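Local coordinates for protein putative sulfatase yidJ (Bacteroides fragilis, PDB 2QZU) that probably hydrolyses sulfate esters as a metal-dependent member of the arylsulfatase family, at residues I307-S312 against I336-S341. Numbering follows the deposited sequence.
Sequences IVVFTS and IPMILS
Ile-307 lays its CG2 methyl against CD2 of Leu-340, 3.9 Å away, where two antiparallel strands meet inside the mixed central sheet of the sulfatase domain, an alkaline-phosphatase-like α/β fold. The other edge of strand 306-311 is bonded to strand 29-35, and strand 338-341 is the antiparallel member of the sheet. Val-308 and Ser-341 form an antiparallel hydrogen-bonded pair, Val-308 N to Ser-341 O at 2.9 Å and Ser-341 N back to Val-308 O, while the Ser-341 hydroxyl OG stands 3.4 Å from CB of Val-308. Both residues turn to the face covered by helices 54-61 and 267-299. Val-309 points to the other face, under helix 361-368; its CG2 meets the branch point of Leu-340, and CG1 looks toward the selenium of the selenomethionine Met-338. Phe-310 and Ile-339 form the second hydrogen-bonded pair, again with two main-chain N-H...O bonds. With CG anti to the backbone N (chi1 180°), the Phe-310 ring reaches forward past the paired residue, so that CE2 meets CG of Pro-337 at 4.0 Å; Tyr-38 also lies there, edge-to-face with the phenyl ring. Past this second pair the hydroxyl of Thr-311 takes over from the main chain: OG1 donates to Pro-337 O at 2.8 Å, nearly in line with the C=O bond, and the bent Met-338 side chain brings its CE methyl to 3.5 Å from Thr-311 OG1. Ser-312 OG is hydrogen-bonded elsewhere, to Ala-35 O, Tyr-38 N and His-314 O, but Ser-312 CB rests 3.7 Å from CD of Pro-337, and its carbonyl oxygen lies 3.2 Å from the CD1 methyl of Ile-336.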
loop_
_atom_site.group_PDB
_atom_site.type_symbol
_atom_site.label_atom_id
_atom_site.label_comp_id
_atom_site.label_asym_id
_atom_site.label_seq_id
_atom_site.Cartn_x
_atom_site.Cartn_y
_atom_site.Cartn_z
ATOM N N ILE A 307 -37.874 -4.326 -3.129
ATOM C CA ILE A 307 -37.242 -3.327 -3.972
ATOM C C ILE A 307 -35.751 -3.546 -3.761
ATOM O O ILE A 307 -35.259 -3.435 -2.640
ATOM C CB ILE A 307 -37.600 -1.897 -3.532
ATOM C CG1 ILE A 307 -39.098 -1.652 -3.723
ATOM C CG2 ILE A 307 -36.775 -0.885 -4.334
ATOM C CD1 ILE A 307 -39.588 -0.358 -3.108
ATOM N N VAL A 308 -35.043 -3.894 -4.830
ATOM C CA VAL A 308 -33.604 -4.103 -4.747
ATOM C C VAL A 308 -32.946 -2.931 -5.457
ATOM O O VAL A 308 -33.295 -2.604 -6.591
ATOM C CB VAL A 308 -33.174 -5.421 -5.428
ATOM C CG1 VAL A 308 -31.641 -5.564 -5.391
ATOM C CG2 VAL A 308 -33.830 -6.596 -4.728
ATOM N N VAL A 309 -32.009 -2.288 -4.772
ATOM C CA VAL A 309 -31.301 -1.147 -5.329
ATOM C C VAL A 309 -29.802 -1.399 -5.317
ATOM O O VAL A 309 -29.271 -1.884 -4.316
ATOM C CB VAL A 309 -31.538 0.135 -4.485
ATOM C CG1 VAL A 309 -30.802 1.312 -5.112
ATOM C CG2 VAL A 309 -33.019 0.421 -4.354
ATOM N N PHE A 310 -29.127 -1.112 -6.429
ATOM C CA PHE A 310 -27.669 -1.223 -6.462
ATOM C C PHE A 310 -27.173 0.158 -6.864
ATOM O O PHE A 310 -27.509 0.657 -7.940
ATOM C CB PHE A 310 -27.139 -2.229 -7.487
ATOM C CG PHE A 310 -25.630 -2.310 -7.496
ATOM C CD1 PHE A 310 -24.954 -2.976 -6.481
ATOM C CD2 PHE A 310 -24.886 -1.634 -8.462
ATOM C CE1 PHE A 310 -23.561 -2.966 -6.415
ATOM C CE2 PHE A 310 -23.486 -1.615 -8.407
ATOM C CZ PHE A 310 -22.826 -2.281 -7.381
ATOM N N THR A 311 -26.384 0.781 -5.999
ATOM C CA THR A 311 -25.886 2.114 -6.291
ATOM C C THR A 311 -24.523 2.344 -5.633
ATOM O O THR A 311 -23.883 1.399 -5.166
ATOM C CB THR A 311 -26.925 3.173 -5.820
ATOM O OG1 THR A 311 -26.547 4.474 -6.286
ATOM C CG2 THR A 311 -27.033 3.175 -4.310
ATOM N N SER A 312 -24.072 3.592 -5.607
ATOM C CA SER A 312 -22.774 3.921 -5.022
ATOM C C SER A 312 -22.789 5.352 -4.506
ATOM O O SER A 312 -23.602 6.164 -4.944
ATOM C CB SER A 312 -21.669 3.758 -6.072
ATOM O OG SER A 312 -20.383 3.993 -5.516
ATOM N N ILE A 336 -22.852 7.737 -10.874
ATOM C CA ILE A 336 -22.906 6.510 -10.094
ATOM C C ILE A 336 -23.902 5.523 -10.685
ATOM O O ILE A 336 -24.816 5.904 -11.426
ATOM C CB ILE A 336 -23.348 6.778 -8.629
ATOM C CG1 ILE A 336 -24.712 7.480 -8.616
ATOM C CG2 ILE A 336 -22.311 7.618 -7.915
ATOM C CD1 ILE A 336 -25.350 7.589 -7.229
ATOM N N PRO A 337 -23.713 4.229 -10.394
ATOM C CA PRO A 337 -24.645 3.233 -10.916
ATOM C C PRO A 337 -25.932 3.401 -10.120
ATOM O O PRO A 337 -25.913 3.898 -8.989
ATOM C CB PRO A 337 -23.948 1.914 -10.614
ATOM C CG PRO A 337 -23.200 2.211 -9.355
ATOM C CD PRO A 337 -22.618 3.582 -9.652
HETATM N N MSE A 338 -27.045 2.995 -10.710
HETATM C CA MSE A 338 -28.336 3.103 -10.055
HETATM C C MSE A 338 -29.264 2.134 -10.764
HETATM O O MSE A 338 -29.899 2.478 -11.762
HETATM C CB MSE A 338 -28.862 4.539 -10.177
HETATM C CG MSE A 338 -30.213 4.800 -9.548
HETATM SE SE MSE A 338 -30.175 4.832 -7.618
HETATM C CE MSE A 338 -29.243 6.526 -7.340
ATOM N N ILE A 339 -29.303 0.909 -10.252
ATOM C CA ILE A 339 -30.137 -0.152 -10.798
ATOM C C ILE A 339 -31.186 -0.493 -9.750
ATOM O O ILE A 339 -30.863 -0.684 -8.577
ATOM C CB ILE A 339 -29.300 -1.416 -11.098
ATOM C CG1 ILE A 339 -28.213 -1.093 -12.123
ATOM C CG2 ILE A 339 -30.202 -2.530 -11.624
ATOM C CD1 ILE A 339 -27.252 -2.231 -12.367
ATOM N N LEU A 340 -32.443 -0.570 -10.170
ATOM C CA LEU A 340 -33.521 -0.874 -9.243
ATOM C C LEU A 340 -34.486 -1.894 -9.836
ATOM O O LEU A 340 -34.829 -1.833 -11.019
ATOM C CB LEU A 340 -34.264 0.420 -8.887
ATOM C CG LEU A 340 -35.293 0.433 -7.751
ATOM C CD1 LEU A 340 -35.493 1.866 -7.287
ATOM C CD2 LEU A 340 -36.609 -0.175 -8.213
ATOM N N SER A 341 -34.906 -2.845 -9.011
ATOM C CA SER A 341 -35.849 -3.856 -9.452
ATOM C C SER A 341 -36.932 -4.039 -8.400
ATOM O O SER A 341 -36.695 -3.870 -7.206
ATOM C CB SER A 341 -35.144 -5.195 -9.702
ATOM O OG SER A 341 -34.671 -5.767 -8.494
#